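ABC transporter, substrate-binding protein (PDB 5G62) binds short- and long-chain fructooligosaccharides, preferring tetrasaccharides and larger, and serves as the solute-binding component of the FusABC-MsmK ABC importer. Local coordinates at residues Leu210-Asp215 / Asn420-Val425; Ala440-Tyr445 / Tyr473-Tyr478. The protein carries 2 engineered substitutions. One frame throughout, in Å; residues are numbered along the deposited sequence.

Contact 1: Leu210-Asp215 / Asn420-Val425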
loop_
_atom_site.group_PDB
_atom_site.type_symbol
_atom_site.label_atom_id
_atom_site.label_comp_id
_atom_site.label_asym_id
_atom_site.label_seq_id
_atom_site.Cartn_x
_atom_site.Cartn_y
_atom_site.Cartn_z
ATOM N N LEU A 210 -4.019 7.220 -12.445
ATOM C CA LEU A 210 -4.956 6.575 -13.346
ATOM C C LEU A 210 -6.278 6.304 -12.641
ATOM O O LEU A 210 -6.329 5.526 -11.681
ATOM C CB LEU A 210 -4.368 5.261 -13.858
ATOM C CG LEU A 210 -3.778 5.020 -15.228
ATOM C CD1 LEU A 210 -3.943 3.503 -15.566
ATOM C CD2 LEU A 210 -4.388 5.904 -16.288
ATOM N N VAL A 211 -7.346 6.912 -13.144
ATOM C CA VAL A 211 -8.703 6.679 -12.651
ATOM C C VAL A 211 -9.576 6.277 -13.846
ATOM O O VAL A 211 -9.141 6.332 -14.994
ATOM C CB VAL A 211 -9.268 7.902 -11.898
ATOM C CG1 VAL A 211 -8.326 8.341 -10.749
ATOM C CG2 VAL A 211 -9.494 9.103 -12.857
ATOM N N VAL A 212 -10.805 5.871 -13.583
ATOM C CA VAL A 212 -11.716 5.388 -14.610
ATOM C C VAL A 212 -12.960 6.259 -14.546
ATOM O O VAL A 212 -13.648 6.277 -13.528
ATOM C CB VAL A 212 -12.066 3.906 -14.419
ATOM C CG1 VAL A 212 -13.092 3.470 -15.475
ATOM C CG2 VAL A 212 -10.769 3.012 -14.461
ATOM N N GLY A 213 -13.216 7.003 -15.614
ATOM C CA GLY A 213 -14.413 7.816 -15.679
ATOM C C GLY A 213 -15.677 6.973 -15.714
ATOM O O GLY A 213 -15.667 5.781 -16.041
ATOM N N ASN A 214 -16.771 7.611 -15.319
ATOM C CA ASN A 214 -18.099 7.029 -15.391
ATOM C C ASN A 214 -18.596 6.905 -16.827
ATOM O O ASN A 214 -19.645 6.320 -17.068
ATOM C CB ASN A 214 -19.065 7.851 -14.541
ATOM C CG ASN A 214 -18.812 7.672 -13.037
ATOM O OD1 ASN A 214 -18.423 6.590 -12.593
ATOM N ND2 ASN A 214 -19.078 8.711 -12.264
ATOM N N ASP A 215 -17.864 7.429 -17.776
ATOM C CA ASP A 215 -18.060 7.085 -19.163
ATOM C C ASP A 215 -17.229 5.888 -19.622
ATOM O O ASP A 215 -17.248 5.578 -20.813
ATOM C CB ASP A 215 -17.723 8.285 -20.024
ATOM C CG ASP A 215 -16.297 8.730 -19.843
ATOM O OD1 ASP A 215 -15.572 8.199 -18.967
ATOM O OD2 ASP A 215 -15.898 9.641 -20.591
ATOM N N ASN A 420 -16.276 2.869 -11.014
ATOM C CA ASN A 420 -15.187 1.931 -11.216
ATOM C C ASN A 420 -13.832 2.517 -10.818
ATOM O O ASN A 420 -13.627 3.734 -10.855
ATOM C CB ASN A 420 -15.146 1.479 -12.673
ATOM C CG ASN A 420 -16.324 0.573 -13.020
ATOM O OD1 ASN A 420 -17.197 0.962 -13.768
ATOM N ND2 ASN A 420 -16.353 -0.620 -12.443
ATOM N N ASN A 421 -12.920 1.637 -10.423
ATOM C CA ASN A 421 -11.489 1.928 -10.460
ATOM C C ASN A 421 -10.794 0.980 -11.488
ATOM O O ASN A 421 -11.448 0.326 -12.313
ATOM C CB ASN A 421 -10.890 1.877 -9.038
ATOM C CG ASN A 421 -10.944 0.463 -8.389
ATOM O OD1 ASN A 421 -11.465 -0.499 -8.988
ATOM N ND2 ASN A 421 -10.367 0.342 -7.189
ATOM N N TYR A 422 -9.473 0.984 -11.499
ATOM C CA TYR A 422 -8.784 0.268 -12.552
ATOM C C TYR A 422 -8.521 -1.181 -12.086
ATOM O O TYR A 422 -7.929 -1.381 -11.020
ATOM C CB TYR A 422 -7.477 0.978 -12.948
ATOM C CG TYR A 422 -6.944 0.443 -14.248
ATOM C CD1 TYR A 422 -7.371 0.958 -15.471
ATOM C CD2 TYR A 422 -6.084 -0.655 -14.259
ATOM C CE1 TYR A 422 -6.918 0.411 -16.685
ATOM C CE2 TYR A 422 -5.655 -1.208 -15.433
ATOM C CZ TYR A 422 -6.060 -0.683 -16.655
ATOM O OH TYR A 422 -5.604 -1.278 -17.816
ATOM N N PRO A 423 -8.979 -2.175 -12.832
ATOM C CA PRO A 423 -8.858 -3.565 -12.378
ATOM C C PRO A 423 -7.419 -4.033 -12.419
ATOM O O PRO A 423 -6.564 -3.478 -13.099
ATOM C CB PRO A 423 -9.721 -4.351 -13.374
ATOM C CG PRO A 423 -9.652 -3.591 -14.587
ATOM C CD PRO A 423 -9.526 -2.114 -14.191
ATOM N N ARG A 424 -7.185 -5.115 -11.689
ATOM C CA ARG A 424 -5.900 -5.783 -11.612
ATOM C C ARG A 424 -5.833 -6.714 -12.814
ATOM O O ARG A 424 -6.405 -7.802 -12.793
ATOM C CB ARG A 424 -5.787 -6.534 -10.286
ATOM C CG ARG A 424 -4.382 -7.079 -9.981
ATOM C CD ARG A 424 -3.315 -6.011 -9.983
ATOM N NE ARG A 424 -3.635 -4.892 -9.089
ATOM C CZ ARG A 424 -3.376 -4.831 -7.773
ATOM N NH1 ARG A 424 -2.797 -5.843 -7.122
ATOM N NH2 ARG A 424 -3.711 -3.743 -7.091
ATOM N N VAL A 425 -5.174 -6.279 -13.872
ATOM C CA VAL A 425 -5.085 -7.043 -15.107
ATOM C C VAL A 425 -3.712 -7.701 -15.176
ATOM O O VAL A 425 -2.791 -7.353 -14.442
ATOM C CB VAL A 425 -5.333 -6.165 -16.347
ATOM C CG1 VAL A 425 -6.692 -5.529 -16.239
ATOM C CG2 VAL A 425 -4.192 -5.108 -16.519
HETATM O O HOH W 1 -11.631 5.556 -10.685
HETATM O O HOH W 2 -16.039 5.035 -12.863
HETATM O O HOH W 3 -17.042 3.065 -15.228
#

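Contact 2: Ala440-Tyr445 / Tyr473-Tyr478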
loop_
_atom_site.group_PDB
_atom_site.type_symbol
_atom_site.label_atom_id
_atom_site.label_comp_id
_atom_site.label_asym_id
_atom_site.label_seq_id
_atom_site.Cartn_x
_atom_site.Cartn_y
_atom_site.Cartn_z
ATOM N N ALA A 440 9.736 3.947 -17.174
ATOM C CA ALA A 440 11.104 4.303 -16.823
ATOM C C ALA A 440 11.365 5.802 -17.019
ATOM O O ALA A 440 12.140 6.387 -16.267
ATOM C CB ALA A 440 12.105 3.472 -17.648
ATOM N N ASP A 441 10.750 6.434 -18.022
ATOM C CA ASP A 441 10.810 7.891 -18.108
ATOM C C ASP A 441 9.759 8.563 -17.219
ATOM O O ASP A 441 10.075 9.465 -16.427
ATOM C CB ASP A 441 10.623 8.356 -19.558
ATOM C CG ASP A 441 11.764 7.958 -20.475
ATOM O OD1 ASP A 441 12.938 8.064 -20.092
ATOM O OD2 ASP A 441 11.464 7.555 -21.599
ATOM N N MET A 442 8.501 8.156 -17.358
ATOM C CA MET A 442 7.381 8.965 -16.871
ATOM C C MET A 442 7.347 9.089 -15.353
ATOM O O MET A 442 7.136 10.185 -14.835
ATOM C CB MET A 442 6.051 8.394 -17.359
ATOM C CG MET A 442 5.288 9.365 -18.178
ATOM S SD MET A 442 3.837 8.752 -18.993
ATOM C CE MET A 442 3.268 7.513 -17.855
ATOM N N ASN A 443 7.553 7.989 -14.626
ATOM C CA ASN A 443 7.170 7.955 -13.210
ATOM C C ASN A 443 7.957 8.977 -12.381
ATOM O O ASN A 443 7.368 9.800 -11.659
ATOM C CB ASN A 443 7.354 6.532 -12.662
ATOM C CG ASN A 443 6.290 5.544 -13.177
ATOM O OD1 ASN A 443 5.432 5.885 -13.980
ATOM N ND2 ASN A 443 6.371 4.308 -12.717
ATOM N N ASP A 444 9.291 8.930 -12.467
ATOM C CA ASP A 444 10.136 9.888 -11.774
ATOM C C ASP A 444 9.885 11.317 -12.254
ATOM O O ASP A 444 9.924 12.255 -11.454
ATOM C CB ASP A 444 11.606 9.535 -11.986
ATOM C CG ASP A 444 12.027 8.316 -11.233
ATOM O OD1 ASP A 444 11.350 7.987 -10.242
ATOM O OD2 ASP A 444 13.035 7.688 -11.638
ATOM N N TYR A 445 9.685 11.493 -13.562
ATOM C CA TYR A 445 9.494 12.823 -14.128
ATOM C C TYR A 445 8.286 13.518 -13.515
ATOM O O TYR A 445 8.349 14.707 -13.182
ATOM C CB TYR A 445 9.353 12.717 -15.647
ATOM C CG TYR A 445 9.074 14.010 -16.385
ATOM C CD1 TYR A 445 10.050 14.995 -16.505
ATOM C CD2 TYR A 445 7.837 14.247 -16.950
ATOM C CE1 TYR A 445 9.797 16.175 -17.176
ATOM C CE2 TYR A 445 7.577 15.400 -17.637
ATOM C CZ TYR A 445 8.567 16.362 -17.753
ATOM O OH TYR A 445 8.289 17.518 -18.414
ATOM N N TYR A 473 7.519 10.946 -24.229
ATOM C CA TYR A 473 7.796 9.725 -23.494
ATOM C C TYR A 473 6.798 8.610 -23.798
ATOM O O TYR A 473 7.018 7.479 -23.363
ATOM C CB TYR A 473 7.779 10.001 -21.990
ATOM C CG TYR A 473 8.918 10.841 -21.444
ATOM C CD1 TYR A 473 10.176 10.806 -22.036
ATOM C CD2 TYR A 473 8.743 11.612 -20.300
ATOM C CE1 TYR A 473 11.205 11.561 -21.560
ATOM C CE2 TYR A 473 9.775 12.383 -19.792
ATOM C CZ TYR A 473 10.998 12.360 -20.440
ATOM O OH TYR A 473 12.034 13.070 -19.946
ATOM N N GLY A 474 5.723 8.891 -24.526
ATOM C CA GLY A 474 4.781 7.868 -24.932
ATOM C C GLY A 474 3.456 7.801 -24.184
ATOM O O GLY A 474 2.828 6.728 -24.154
ATOM N N LEU A 475 2.986 8.935 -23.644
ATOM C CA LEU A 475 1.751 8.931 -22.858
ATOM C C LEU A 475 0.543 8.419 -23.652
ATOM O O LEU A 475 -0.298 7.683 -23.110
ATOM C CB LEU A 475 1.436 10.327 -22.324
ATOM C CG LEU A 475 0.096 10.484 -21.601
ATOM C CD1 LEU A 475 0.078 9.616 -20.366
ATOM C CD2 LEU A 475 -0.159 11.974 -21.227
ATOM N N SER A 476 0.388 8.841 -24.908
ATOM C CA SER A 476 -0.824 8.416 -25.599
ATOM C C SER A 476 -0.815 6.912 -25.922
ATOM O O SER A 476 -1.874 6.275 -25.893
ATOM C CB SER A 476 -1.038 9.240 -26.853
ATOM O OG SER A 476 -0.129 8.834 -27.839
ATOM N N ASP A 477 0.349 6.336 -26.206
ATOM C CA ASP A 477 0.455 4.875 -26.336
ATOM C C ASP A 477 0.173 4.182 -25.010
ATOM O O ASP A 477 -0.511 3.144 -24.959
ATOM C CB ASP A 477 1.854 4.467 -26.789
ATOM C CG ASP A 477 2.125 4.757 -28.242
ATOM O OD1 ASP A 477 1.215 5.165 -28.986
ATOM O OD2 ASP A 477 3.277 4.539 -28.646
ATOM N N TYR A 478 0.752 4.721 -23.937
ATOM C CA TYR A 478 0.541 4.219 -22.593
ATOM C C TYR A 478 -0.944 4.143 -22.261
ATOM O O TYR A 478 -1.441 3.107 -21.802
ATOM C CB TYR A 478 1.274 5.130 -21.623
ATOM C CG TYR A 478 1.157 4.758 -20.183
ATOM C CD1 TYR A 478 2.093 3.908 -19.607
ATOM C CD2 TYR A 478 0.146 5.292 -19.372
ATOM C CE1 TYR A 478 2.028 3.570 -18.284
ATOM C CE2 TYR A 478 0.062 4.956 -18.012
ATOM C CZ TYR A 478 1.028 4.095 -17.480
ATOM O OH TYR A 478 1.061 3.703 -16.168
HETATM O O HOH W 4 9.561 6.501 -23.319
#

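Contact 1: Leu210-Asp215 / Asn420-Val425
The ring of Y422 lies between two apolar groups: L210 CD1 sits over one face, near the rim and 4.3 Å from Y422 CD1, while CD of the following P423 lies against the opposite face. V212 reaches the same ring obliquely, with CG2 4.1 Å from Y422 CD1. CG of Y422 is anti to its backbone N (chi1 -166°), which places the ring beside its own carbonyl carbon, between P423 and L210. The hydroxyl at its far end is hydrogen-bonded to the carbonyl of K482.

V212 is the wedge of the contact. Its two methyls divide the work: CG1, anti to the backbone N (chi1 177°), meets N420 CB at 4.0 Å, and CG2 presses on the peptide between N421 and Y422, 3.5 Å from N421 O. No direct hydrogen bond joins the two backbones; water takes that place. One water accepts from V212 N and donates to N420 O (2.7 Å from it). A second accepts from N420 N and lies 2.8 Å from V212 O and 2.9 Å from N214 OD1, and a third lies 2.6 Å from N420 OD1 and within reach of G213 O. Backbone polar groups of the strand end thus reach the loop through water, while V212 and L210 add apolar contacts to N420 and Y422.

The side-chain amide of N301 bridges the segments: OD1 accepts from Y422 N and ND2 donates to L210 O. Segment 210-215 belongs to a two-stranded antiparallel hairpin with strand 218-220, whose V218 touches both L210 and Y422. Segment 420-425 lies in the loop between helices 399-412 and 429-456, and helix 475-491 packs on both through Y485, Y486 and Y489.

Contact 2: Ala440-Tyr445 / Tyr473-Tyr478
A Schellman motif at G474 ends helix 459-472, and the same glycine is the N-cap of helix 475-491; Y473 and L475, on either side of it in sequence, pack on D441, M442 and Y445 of helix 429-456. With its positive phi, G474 adopts a backbone suited to glycine, and its carbonyl receives Y478 N in the first turn of the new helix.

Y473 meets two residues in different ways. D441 lies over one face of its ring, CB making a CH-pi contact 3.6 Å from the ring centroid, and the carboxylate stacks on the ring with the planes 25° apart. The Y473 edge, led by CE2, points at the face of Y445 in a T-shaped pair, with centroids 5.4 Å apart and planes at 85°. A water joins D441 OD2 (2.8 Å) to Y473 O (2.7 Å), giving the carboxylate a link to the turn.

Deeper in, M442 bends at chi3 (32°) to set CE squarely above the centre of the Y478 ring, 3.9 Å from its centroid. SD stands farther off in a Met-aromatic contact and touches L475 CD1 at 4.1 Å.

E439 of helix 429-456 binds the Y478 hydroxyl, and I435 and I438 of that helix also pack on Y478. L470 of helix 459-472 touches M442 and Y445, while F220 of strand 218-220, a calcium-site residue, lies against M442 and L475.

How the contacts relate
Both contacts involve helix 475-491 and strand 218-220: contact 2 contains the first turn of that helix, whereas contact 1 is packed by tyrosines farther along it. Their centres are 19 Å apart and they do not touch. The strand bridges them, with V218 against contact 1 and the calcium ligand F220 near L210 as well as against M442 and L475. Contact 1, strand against loop, is the more buried, yet its polar links run through waters that join backbone and asparagine side chains, beside apolar contacts to Y422. Contact 2, helix against interhelical turn, is partly exposed and works mainly through aromatic faces and edges, with one bridging water at its D441 margin.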